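Local coordinates for protein myosin-17 (Arabidopsis thaliana, PDB 7KFL) that probably recognises and binds cargo through its globular tail, as the cargo-binding domain of a plant class XI motor that moves along actin, at residues A[62-67]-A[75-80]; A[82-87]-A[157-162]; A[337-342]-A[350-355]; A[309-312]-A[316-319]. All blocks are in the same frame, centred on the assembly; numbering follows the deposited sequence.

Interaction 1 (A[62-67]-A[75-80])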
loop_
_atom_site.group_PDB
_atom_site.type_symbol
_atom_site.label_atom_id
_atom_site.label_comp_id
_atom_site.label_asym_id
_atom_site.label_seq_id
_atom_site.Cartn_x
_atom_site.Cartn_y
_atom_site.Cartn_z
ATOM N N ALA A 62 19.065 -2.752 -8.079
ATOM C CA ALA A 62 18.297 -2.955 -9.331
ATOM C C ALA A 62 18.361 -4.429 -9.751
ATOM O O ALA A 62 17.306 -4.980 -10.097
ATOM C CB ALA A 62 18.818 -2.044 -10.415
ATOM N N THR A 63 19.548 -5.043 -9.707
ATOM C CA THR A 63 19.786 -6.447 -10.146
ATOM C C THR A 63 19.164 -7.426 -9.139
ATOM O O THR A 63 18.797 -8.543 -9.558
ATOM C CB THR A 63 21.280 -6.738 -10.331
ATOM O OG1 THR A 63 21.920 -5.577 -10.860
ATOM C CG2 THR A 63 21.531 -7.913 -11.250
ATOM N N ALA A 64 19.053 -7.023 -7.870
ATOM C CA ALA A 64 18.556 -7.860 -6.753
ATOM C C ALA A 64 17.031 -8.014 -6.830
ATOM O O ALA A 64 16.554 -9.147 -6.638
ATOM C CB ALA A 64 18.983 -7.268 -5.431
ATOM N N ILE A 65 16.295 -6.927 -7.090
ATOM C CA ILE A 65 14.802 -6.891 -7.001
ATOM C C ILE A 65 14.175 -7.409 -8.303
ATOM O O ILE A 65 13.022 -7.872 -8.239
ATOM C CB ILE A 65 14.281 -5.483 -6.641
ATOM C CG1 ILE A 65 14.451 -4.482 -7.791
ATOM C CG2 ILE A 65 14.917 -4.997 -5.347
ATOM C CD1 ILE A 65 13.947 -3.088 -7.483
ATOM N N GLU A 66 14.891 -7.342 -9.430
ATOM C CA GLU A 66 14.337 -7.636 -10.782
ATOM C C GLU A 66 14.526 -9.129 -11.099
ATOM O O GLU A 66 15.038 -9.449 -12.187
ATOM C CB GLU A 66 14.978 -6.705 -11.817
ATOM C CG GLU A 66 14.022 -6.258 -12.912
ATOM C CD GLU A 66 12.794 -5.498 -12.429
ATOM O OE1 GLU A 66 11.668 -5.986 -12.667
ATOM O OE2 GLU A 66 12.962 -4.416 -11.820
ATOM N N VAL A 67 14.087 -10.002 -10.184
ATOM C CA VAL A 67 14.142 -11.492 -10.306
ATOM C C VAL A 67 12.756 -12.049 -9.980
ATOM O O VAL A 67 11.947 -11.366 -9.355
ATOM C CB VAL A 67 15.231 -12.099 -9.396
ATOM C CG1 VAL A 67 16.627 -11.856 -9.949
ATOM C CG2 VAL A 67 15.129 -11.604 -7.961
ATOM N N ALA A 75 11.313 -6.647 0.300
ATOM C CA ALA A 75 11.094 -6.289 1.723
ATOM C C ALA A 75 12.432 -5.892 2.358
ATOM O O ALA A 75 12.463 -4.898 3.119
ATOM C CB ALA A 75 10.451 -7.444 2.454
ATOM N N TYR A 76 13.494 -6.636 2.029
ATOM C CA TYR A 76 14.888 -6.409 2.493
ATOM C C TYR A 76 15.361 -5.023 2.045
ATOM O O TYR A 76 15.819 -4.235 2.894
ATOM C CB TYR A 76 15.822 -7.500 1.960
ATOM C CG TYR A 76 17.251 -7.371 2.423
ATOM C CD1 TYR A 76 17.610 -7.686 3.725
ATOM C CD2 TYR A 76 18.246 -6.927 1.567
ATOM C CE1 TYR A 76 18.920 -7.565 4.165
ATOM C CE2 TYR A 76 19.561 -6.800 1.990
ATOM C CZ TYR A 76 19.899 -7.120 3.293
ATOM O OH TYR A 76 21.191 -6.996 3.718
ATOM N N TRP A 77 15.238 -4.737 0.744
ATOM C CA TRP A 77 15.766 -3.496 0.112
ATOM C C TRP A 77 14.841 -2.303 0.377
ATOM O O TRP A 77 15.323 -1.164 0.253
ATOM C CB TRP A 77 16.030 -3.710 -1.384
ATOM C CG TRP A 77 17.353 -4.361 -1.635
ATOM C CD1 TRP A 77 17.591 -5.543 -2.271
ATOM C CD2 TRP A 77 18.633 -3.875 -1.199
ATOM N NE1 TRP A 77 18.934 -5.814 -2.284
ATOM C CE2 TRP A 77 19.598 -4.810 -1.631
ATOM C CE3 TRP A 77 19.058 -2.740 -0.497
ATOM C CZ2 TRP A 77 20.958 -4.638 -1.382
ATOM C CZ3 TRP A 77 20.404 -2.569 -0.256
ATOM C CH2 TRP A 77 21.338 -3.507 -0.693
ATOM N N LEU A 78 13.578 -2.538 0.741
ATOM C CA LEU A 78 12.680 -1.460 1.234
ATOM C C LEU A 78 13.225 -0.936 2.567
ATOM O O LEU A 78 13.427 0.288 2.685
ATOM C CB LEU A 78 11.252 -1.986 1.400
ATOM C CG LEU A 78 10.250 -0.949 1.905
ATOM C CD1 LEU A 78 9.765 -0.071 0.764
ATOM C CD2 LEU A 78 9.077 -1.613 2.606
ATOM N N SER A 79 13.460 -1.840 3.524
ATOM C CA SER A 79 13.952 -1.524 4.892
ATOM C C SER A 79 15.320 -0.833 4.817
ATOM O O SER A 79 15.527 0.141 5.567
ATOM C CB SER A 79 14.010 -2.759 5.746
ATOM O OG SER A 79 14.193 -2.415 7.112
ATOM N N ASN A 80 16.204 -1.306 3.932
ATOM C CA ASN A 80 17.585 -0.776 3.759
ATOM C C ASN A 80 17.546 0.598 3.081
ATOM O O ASN A 80 18.226 1.518 3.579
ATOM C CB ASN A 80 18.475 -1.748 2.981
ATOM C CG ASN A 80 19.175 -2.731 3.893
ATOM O OD1 ASN A 80 20.142 -2.373 4.561
ATOM N ND2 ASN A 80 18.685 -3.960 3.946
#

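Interaction 2 (A[82-87]-A[157-162])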
loop_
_atom_site.group_PDB
_atom_site.type_symbol
_atom_site.label_atom_id
_atom_site.label_comp_id
_atom_site.label_asym_id
_atom_site.label_seq_id
_atom_site.Cartn_x
_atom_site.Cartn_y
_atom_site.Cartn_z
ATOM N N ALA A 82 15.080 2.801 2.872
ATOM C CA ALA A 82 14.418 3.747 3.801
ATOM C C ALA A 82 15.445 4.280 4.808
ATOM O O ALA A 82 15.498 5.510 4.994
ATOM C CB ALA A 82 13.252 3.073 4.487
ATOM N N THR A 83 16.246 3.393 5.410
ATOM C CA THR A 83 17.263 3.740 6.441
ATOM C C THR A 83 18.406 4.532 5.791
ATOM O O THR A 83 18.846 5.524 6.406
ATOM C CB THR A 83 17.773 2.496 7.181
ATOM O OG1 THR A 83 16.638 1.794 7.688
ATOM C CG2 THR A 83 18.711 2.828 8.324
ATOM N N LEU A 84 18.867 4.123 4.602
ATOM C CA LEU A 84 19.969 4.818 3.884
ATOM C C LEU A 84 19.522 6.239 3.516
ATOM O O LEU A 84 20.311 7.174 3.749
ATOM C CB LEU A 84 20.383 4.031 2.635
ATOM C CG LEU A 84 21.580 4.605 1.874
ATOM C CD1 LEU A 84 22.681 5.076 2.822
ATOM C CD2 LEU A 84 22.138 3.584 0.891
ATOM N N LEU A 85 18.310 6.387 2.968
ATOM C CA LEU A 85 17.735 7.698 2.560
ATOM C C LEU A 85 17.561 8.595 3.793
ATOM O O LEU A 85 17.808 9.810 3.667
ATOM C CB LEU A 85 16.404 7.478 1.835
ATOM C CG LEU A 85 16.527 7.163 0.345
ATOM C CD1 LEU A 85 15.248 6.541 -0.191
ATOM C CD2 LEU A 85 16.889 8.412 -0.447
ATOM N N LEU A 86 17.158 8.019 4.930
ATOM C CA LEU A 86 17.004 8.733 6.229
ATOM C C LEU A 86 18.352 9.356 6.619
ATOM O O LEU A 86 18.362 10.539 7.010
ATOM C CB LEU A 86 16.496 7.742 7.287
ATOM C CG LEU A 86 16.193 8.286 8.688
ATOM C CD1 LEU A 86 17.313 7.963 9.666
ATOM C CD2 LEU A 86 15.901 9.778 8.684
ATOM N N LEU A 87 19.446 8.598 6.479
ATOM C CA LEU A 87 20.829 9.054 6.787
ATOM C C LEU A 87 21.229 10.149 5.790
ATOM O O LEU A 87 21.692 11.214 6.246
ATOM C CB LEU A 87 21.792 7.863 6.719
ATOM C CG LEU A 87 21.533 6.736 7.718
ATOM C CD1 LEU A 87 22.229 5.455 7.285
ATOM C CD2 LEU A 87 21.969 7.136 9.119
ATOM N N GLN A 157 18.462 11.131 -5.163
ATOM C CA GLN A 157 17.323 11.203 -6.115
ATOM C C GLN A 157 17.071 9.816 -6.725
ATOM O O GLN A 157 15.897 9.402 -6.769
ATOM C CB GLN A 157 17.623 12.264 -7.173
ATOM C CG GLN A 157 16.670 12.256 -8.358
ATOM C CD GLN A 157 17.003 13.372 -9.317
ATOM O OE1 GLN A 157 17.187 14.522 -8.915
ATOM N NE2 GLN A 157 17.093 13.039 -10.596
ATOM N N GLN A 158 18.125 9.128 -7.176
ATOM C CA GLN A 158 18.035 7.769 -7.779
ATOM C C GLN A 158 17.577 6.758 -6.718
ATOM O O GLN A 158 16.730 5.901 -7.047
ATOM C CB GLN A 158 19.372 7.358 -8.402
ATOM C CG GLN A 158 19.626 7.994 -9.763
ATOM C CD GLN A 158 20.920 7.541 -10.396
ATOM O OE1 GLN A 158 21.631 6.689 -9.873
ATOM N NE2 GLN A 158 21.234 8.111 -11.545
ATOM N N LEU A 159 18.104 6.847 -5.492
ATOM C CA LEU A 159 17.753 5.918 -4.381
ATOM C C LEU A 159 16.298 6.150 -3.952
ATOM O O LEU A 159 15.603 5.147 -3.675
ATOM C CB LEU A 159 18.716 6.114 -3.205
ATOM C CG LEU A 159 18.559 5.120 -2.054
ATOM C CD1 LEU A 159 18.746 3.687 -2.532
ATOM C CD2 LEU A 159 19.537 5.431 -0.932
ATOM N N THR A 160 15.863 7.413 -3.885
ATOM C CA THR A 160 14.450 7.814 -3.634
ATOM C C THR A 160 13.550 7.105 -4.654
ATOM O O THR A 160 12.576 6.457 -4.230
ATOM C CB THR A 160 14.289 9.340 -3.676
ATOM O OG1 THR A 160 14.992 9.886 -2.560
ATOM C CG2 THR A 160 12.848 9.800 -3.626
ATOM N N ALA A 161 13.883 7.211 -5.944
ATOM C CA ALA A 161 13.119 6.616 -7.067
ATOM C C ALA A 161 13.020 5.095 -6.886
ATOM O O ALA A 161 11.961 4.534 -7.212
ATOM C CB ALA A 161 13.751 6.977 -8.389
ATOM N N PHE A 162 14.071 4.450 -6.374
ATOM C CA PHE A 162 14.120 2.974 -6.185
ATOM C C PHE A 162 13.288 2.566 -4.961
ATOM O O PHE A 162 12.657 1.496 -5.020
ATOM C CB PHE A 162 15.564 2.473 -6.141
ATOM C CG PHE A 162 16.017 1.912 -7.464
ATOM C CD1 PHE A 162 16.540 2.737 -8.448
ATOM C CD2 PHE A 162 15.859 0.564 -7.749
ATOM C CE1 PHE A 162 16.929 2.221 -9.675
ATOM C CE2 PHE A 162 16.251 0.049 -8.975
ATOM C CZ PHE A 162 16.783 0.878 -9.937
#

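Interaction 3 (A[337-342]-A[350-355])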
loop_
_atom_site.group_PDB
_atom_site.type_symbol
_atom_site.label_atom_id
_atom_site.label_comp_id
_atom_site.label_asym_id
_atom_site.label_seq_id
_atom_site.Cartn_x
_atom_site.Cartn_y
_atom_site.Cartn_z
ATOM N N ARG A 337 -28.388 3.642 -8.460
ATOM C CA ARG A 337 -28.011 2.365 -9.124
ATOM C C ARG A 337 -28.304 1.198 -8.173
ATOM O O ARG A 337 -29.023 0.267 -8.584
ATOM C CB ARG A 337 -26.535 2.393 -9.544
ATOM C CG ARG A 337 -25.994 1.067 -10.061
ATOM C CD ARG A 337 -26.775 0.526 -11.243
ATOM N NE ARG A 337 -26.703 1.419 -12.392
ATOM C CZ ARG A 337 -25.787 1.365 -13.358
ATOM N NH1 ARG A 337 -24.826 0.454 -13.336
ATOM N NH2 ARG A 337 -25.831 2.237 -14.350
ATOM N N ILE A 338 -27.781 1.263 -6.945
ATOM C CA ILE A 338 -27.947 0.213 -5.896
ATOM C C ILE A 338 -29.446 0.031 -5.618
ATOM O O ILE A 338 -29.896 -1.127 -5.582
ATOM C CB ILE A 338 -27.146 0.565 -4.622
ATOM C CG1 ILE A 338 -25.637 0.510 -4.876
ATOM C CG2 ILE A 338 -27.543 -0.332 -3.457
ATOM C CD1 ILE A 338 -24.800 1.138 -3.782
ATOM N N SER A 339 -30.182 1.133 -5.449
ATOM C CA SER A 339 -31.631 1.163 -5.109
ATOM C C SER A 339 -32.479 0.559 -6.237
ATOM O O SER A 339 -33.432 -0.175 -5.923
ATOM C CB SER A 339 -32.078 2.570 -4.789
ATOM O OG SER A 339 -31.451 3.043 -3.606
ATOM N N THR A 340 -32.158 0.863 -7.498
ATOM C CA THR A 340 -32.963 0.482 -8.693
ATOM C C THR A 340 -32.607 -0.935 -9.165
ATOM O O THR A 340 -33.457 -1.553 -9.828
ATOM C CB THR A 340 -32.784 1.494 -9.831
ATOM O OG1 THR A 340 -31.388 1.628 -10.096
ATOM C CG2 THR A 340 -33.382 2.846 -9.508
ATOM N N MET A 341 -31.401 -1.420 -8.851
ATOM C CA MET A 341 -30.885 -2.745 -9.294
ATOM C C MET A 341 -31.093 -3.794 -8.190
ATOM O O MET A 341 -30.967 -4.996 -8.500
ATOM C CB MET A 341 -29.398 -2.653 -9.648
ATOM C CG MET A 341 -28.966 -3.639 -10.713
ATOM S SD MET A 341 -27.358 -3.214 -11.427
ATOM C CE MET A 341 -26.295 -3.441 -10.001
ATOM N N TYR A 342 -31.409 -3.353 -6.966
ATOM C CA TYR A 342 -31.650 -4.207 -5.772
ATOM C C TYR A 342 -32.742 -5.240 -6.071
ATOM O O TYR A 342 -33.766 -4.878 -6.677
ATOM C CB TYR A 342 -32.046 -3.352 -4.565
ATOM C CG TYR A 342 -32.341 -4.139 -3.313
ATOM C CD1 TYR A 342 -31.318 -4.582 -2.489
ATOM C CD2 TYR A 342 -33.642 -4.445 -2.950
ATOM C CE1 TYR A 342 -31.579 -5.308 -1.337
ATOM C CE2 TYR A 342 -33.921 -5.167 -1.801
ATOM C CZ TYR A 342 -32.886 -5.600 -0.990
ATOM O OH TYR A 342 -33.154 -6.311 0.145
ATOM N N HIS A 350 -38.366 -5.587 -0.454
ATOM C CA HIS A 350 -38.363 -4.584 -1.554
ATOM C C HIS A 350 -37.279 -3.533 -1.294
ATOM O O HIS A 350 -36.691 -3.536 -0.191
ATOM C CB HIS A 350 -39.754 -3.954 -1.722
ATOM C CG HIS A 350 -40.833 -4.945 -2.011
ATOM N ND1 HIS A 350 -42.137 -4.758 -1.596
ATOM C CD2 HIS A 350 -40.803 -6.136 -2.648
ATOM C CE1 HIS A 350 -42.867 -5.787 -1.975
ATOM N NE2 HIS A 350 -42.070 -6.649 -2.620
ATOM N N SER A 351 -37.037 -2.669 -2.283
ATOM C CA SER A 351 -36.049 -1.559 -2.239
ATOM C C SER A 351 -36.654 -0.358 -1.501
ATOM O O SER A 351 -37.692 -0.533 -0.833
ATOM C CB SER A 351 -35.604 -1.189 -3.630
ATOM O OG SER A 351 -34.505 -0.293 -3.583
ATOM N N VAL A 352 -36.014 0.810 -1.610
ATOM C CA VAL A 352 -36.525 2.111 -1.080
ATOM C C VAL A 352 -37.777 2.500 -1.880
ATOM O O VAL A 352 -37.940 1.986 -3.008
ATOM C CB VAL A 352 -35.447 3.214 -1.128
ATOM C CG1 VAL A 352 -34.259 2.876 -0.240
ATOM C CG2 VAL A 352 -34.982 3.518 -2.547
ATOM N N SER A 353 -38.624 3.370 -1.319
ATOM C CA SER A 353 -39.951 3.749 -1.880
ATOM C C SER A 353 -39.773 4.461 -3.227
ATOM O O SER A 353 -38.698 5.047 -3.454
ATOM C CB SER A 353 -40.745 4.591 -0.910
ATOM O OG SER A 353 -40.370 5.959 -0.986
ATOM N N SER A 354 -40.799 4.401 -4.083
ATOM C CA SER A 354 -40.864 5.081 -5.404
ATOM C C SER A 354 -40.693 6.594 -5.223
ATOM O O SER A 354 -40.086 7.231 -6.111
ATOM C CB SER A 354 -42.153 4.751 -6.112
ATOM O OG SER A 354 -42.267 5.478 -7.325
ATOM N N ASP A 355 -41.214 7.141 -4.117
ATOM C CA ASP A 355 -41.095 8.575 -3.736
ATOM C C ASP A 355 -39.623 8.916 -3.477
ATOM O O ASP A 355 -39.207 10.026 -3.857
ATOM C CB ASP A 355 -41.964 8.906 -2.518
ATOM C CG ASP A 355 -43.440 9.075 -2.845
ATOM O OD1 ASP A 355 -43.782 10.082 -3.499
ATOM O OD2 ASP A 355 -44.233 8.197 -2.449
#

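Interaction 4 (A[309-312]-A[316-319])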
loop_
_atom_site.group_PDB
_atom_site.type_symbol
_atom_site.label_atom_id
_atom_site.label_comp_id
_atom_site.label_asym_id
_atom_site.label_seq_id
_atom_site.Cartn_x
_atom_site.Cartn_y
_atom_site.Cartn_z
ATOM N N LEU A 309 -27.762 -2.688 1.879
ATOM C CA LEU A 309 -28.283 -3.949 1.274
ATOM C C LEU A 309 -28.966 -4.831 2.330
ATOM O O LEU A 309 -29.914 -5.548 1.955
ATOM C CB LEU A 309 -27.137 -4.711 0.598
ATOM C CG LEU A 309 -26.636 -4.140 -0.729
ATOM C CD1 LEU A 309 -25.402 -4.890 -1.202
ATOM C CD2 LEU A 309 -27.715 -4.181 -1.801
ATOM N N VAL A 310 -28.507 -4.794 3.587
ATOM C CA VAL A 310 -28.965 -5.718 4.672
ATOM C C VAL A 310 -30.008 -5.037 5.571
ATOM O O VAL A 310 -30.584 -5.753 6.414
ATOM C CB VAL A 310 -27.790 -6.251 5.518
ATOM C CG1 VAL A 310 -26.751 -6.958 4.659
ATOM C CG2 VAL A 310 -27.146 -5.167 6.372
ATOM N N ILE A 311 -30.235 -3.725 5.434
ATOM C CA ILE A 311 -31.166 -2.969 6.327
ATOM C C ILE A 311 -32.588 -3.489 6.085
ATOM O O ILE A 311 -32.931 -3.756 4.916
ATOM C CB ILE A 311 -31.057 -1.440 6.132
ATOM C CG1 ILE A 311 -31.485 -0.681 7.393
ATOM C CG2 ILE A 311 -31.839 -0.968 4.914
ATOM C CD1 ILE A 311 -30.485 -0.746 8.527
ATOM N N HIS A 312 -33.365 -3.649 7.161
ATOM C CA HIS A 312 -34.773 -4.131 7.141
ATOM C C HIS A 312 -35.708 -2.961 6.818
ATOM O O HIS A 312 -35.387 -1.817 7.208
ATOM C CB HIS A 312 -35.143 -4.797 8.474
ATOM C CG HIS A 312 -34.345 -6.019 8.783
ATOM N ND1 HIS A 312 -34.338 -7.125 7.955
ATOM C CD2 HIS A 312 -33.541 -6.320 9.826
ATOM C CE1 HIS A 312 -33.558 -8.053 8.471
ATOM N NE2 HIS A 312 -33.056 -7.584 9.619
ATOM N N LYS A 316 -39.893 1.928 4.165
ATOM C CA LYS A 316 -40.282 2.835 5.280
ATOM C C LYS A 316 -39.244 3.951 5.465
ATOM O O LYS A 316 -39.573 4.943 6.145
ATOM C CB LYS A 316 -40.444 2.045 6.584
ATOM C CG LYS A 316 -41.610 1.066 6.609
ATOM C CD LYS A 316 -41.895 0.506 7.986
ATOM C CE LYS A 316 -43.182 -0.291 8.042
ATOM N NZ LYS A 316 -43.417 -0.855 9.393
ATOM N N LYS A 317 -38.044 3.802 4.889
ATOM C CA LYS A 317 -36.904 4.742 5.078
ATOM C C LYS A 317 -37.134 5.999 4.228
ATOM O O LYS A 317 -37.634 5.862 3.092
ATOM C CB LYS A 317 -35.573 4.087 4.689
ATOM C CG LYS A 317 -35.297 2.720 5.304
ATOM C CD LYS A 317 -34.711 2.775 6.699
ATOM C CE LYS A 317 -34.997 1.526 7.506
ATOM N NZ LYS A 317 -34.518 1.654 8.901
ATOM N N THR A 318 -36.779 7.170 4.766
ATOM C CA THR A 318 -36.763 8.476 4.052
ATOM C C THR A 318 -35.418 8.621 3.329
ATOM O O THR A 318 -34.464 7.923 3.727
ATOM C CB THR A 318 -37.017 9.645 5.013
ATOM O OG1 THR A 318 -35.911 9.748 5.911
ATOM C CG2 THR A 318 -38.297 9.494 5.806
ATOM N N LEU A 319 -35.346 9.484 2.310
ATOM C CA LEU A 319 -34.107 9.749 1.527
ATOM C C LEU A 319 -33.031 10.335 2.450
ATOM O O LEU A 319 -31.848 10.003 2.255
ATOM C CB LEU A 319 -34.421 10.708 0.372
ATOM C CG LEU A 319 -33.229 11.112 -0.497
ATOM C CD1 LEU A 319 -32.683 9.922 -1.271
ATOM C CD2 LEU A 319 -33.609 12.233 -1.452
#

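Interaction 1 (A[62-67]-A[75-80])
Ala64 and Ile65, in the last turn of helix 53-65, meet the indole of Trp77 on helix 71-89. The pyrrole side of the indole does the touching. CB of Ala64 lies 3.5 Å from NE1 of Trp77, with CD1 a little farther off. Ile65 brings one branch only: its CG2 comes to 4.1 Å from CD1 of Trp77, and the two side chains cross at about a right angle. Both methyls approach the ring obliquely. The indole points across the gap because CG of Trp77 sits anti to its carbonyl carbon, beside the backbone N (chi1 -82°). This is packing between two consecutive helices of the mostly helical tail, mainly hydrophobic, and no hydrogen bond crosses it. Glu66, just after the first helix, centres an inverse gamma turn, and Asn70 ND2 donates a hydrogen bond to the carbonyl of Ile65. One face of the indole is lined by Tyr76, whose CD2 stands 3.9 Å above its plane, toward the rim. Tyr76 is itself covered by Asn80: ND2 lies 3.4 Å above the centre of the phenol ring while donating to the backbone O of Tyr76 at 3.1 Å. Asn80 OD1 is bonded to Ala33 N.

Interaction 2 (A[82-87]-A[157-162])
An antiparallel helix pair of the tail's helical bundle is joined here through Leu84 and Leu85 of helix 71-89 and Leu159 and Thr160 of helix 150-186. The short axes come within 10.1 Å and their directions differ by 149°. Leu159 makes its closest approach to Leu84 with CD2, which lies 3.6 Å from CG of Leu84 and 3.7 Å from CG of Leu85. Its CG also meets Leu85 CG. It crosses Leu84 at about a right angle, but slides past Leu85 in the opposite direction. Leu159 CG is anti to the backbone N (chi1 -174°), which turns CD2 toward helix 71-89. Such apolar packing ties together helices far apart in the chain. Helices 31-43 and 53-65 add to it, with Ile36 on Leu84 and Ile61 on Leu159. Leu85 also reaches the next residue, Thr160, and the two side chains cross at about a right angle. Leu85 CD1 is 3.8 Å from CA of Thr160, and its CD2 is 3.2 Å from Thr160 OG1, a close van der Waals contact, not a hydrogen bond. That hydroxyl is bonded to the carbonyl of Lys156. Cutting Leu85 back to an alanine would probably open a gap beside Leu159 and take away part of the packing on Thr160.

Interaction 3 (A[337-342]-A[350-355])
The backbones come nearest at Ser339 and Ser351, whose CA atoms are 5.9 Å apart, where the extended chain 350-353 runs past the end of helix 332-341. Ser351 OG gives a short hydrogen bond of 2.6 Å to the carbonyl O of Ser339. The donor lies in the carbonyl plane, on a lone pair, at a C=O...donor angle of 125°. OG of Ser351 is anti to its own backbone N (chi1 -170°), which turns the hydroxyl to the helix. This ties the last turn of one DIL-domain helix to the lead-in of helix 354-369, where Ser353 is the N-cap and its OG bonds Val356 N. Without that hydroxyl, an alanine at Ser351 would probably leave the Ser339 carbonyl without this partner and let the lead-in drift from the helix. Next to this bond along the chain, Val352 CG2 packs 3.7 Å from Ser339 OG, which is itself bonded to the carbonyl of Leu335. Tyr342, three residues after Ser339, packs its ring against Ser351 and His350. Its CD2 lies 3.8 Å from CA of Ser351, and its CE2 is 3.6 Å from the carbonyl O of His350; both approaches to the ring are oblique. The phenol OH is bonded to Lys314 NZ and Thr349 OG1.

Interaction 4 (A[309-312]-A[316-319])
Lys317 reaches back with its side chain to Ile311 and to the backbone carbonyl of His312. The two side chains, Ile311 and Lys317, cross obliquely. Each CB points to the opposing segment. The end of the lysine does the touching: CE of Lys317 lies 3.4 Å from the carbonyl O of His312, and NZ stands farther from that same oxygen, at 4.0 Å. No hydrogen bond is made across the contact. The closest approach is thus by the methylene next to the amine, with the charge set to one side. The chain of Lys317 bends at chi2 (-83°), then runs nearly straight to NZ, and this bend brings CE near the His312 carbonyl O. Ile311 meets the lysine with one branch. Its CG1 is 4.1 Å from both CE and NZ of Lys317. CG1 is anti to the backbone N of Ile311 (chi1 -154°), which turns it toward the lysine end. The imidazole of His312 leads away from Lys317, over the carbonyl O of Val310, which lies 4.2 Å from the plane and over the ring centre. Lys314, between the two segments, donates from NZ to the carbonyls of Leu309 and Ile311. Beyond Lys317, Thr318 takes the N-cap position of helix 319-326, and its OG1 accepts a weak hydrogen bond from Glu321 N. This is a surface loop joining two DIL-domain helices, with a lysine folded back over its first limb.

Interactions 1 and 2 are buried and mainly hydrophobic, with no hydrogen bond across their segments. They share helix 71-89 and touch directly, through Ala62 and Ile65 packing on Phe162. Interaction 1 joins neighbouring helices; interaction 2 brings in helix 150-186 from far along the chain. Interactions 3 and 4 lie on the other side of the chain's centre, with centres about 50 Å from those of the first pair. Their own centres are about 9 Å apart, and Leu309 packs on Tyr342 and Ile338 between them. Interaction 3 is buried and has the only hydrogen bond across any of the four contacts. Interaction 4 is a surface contact, where a lysine's aliphatic end meets an isoleucine and a backbone carbonyl without a hydrogen bond.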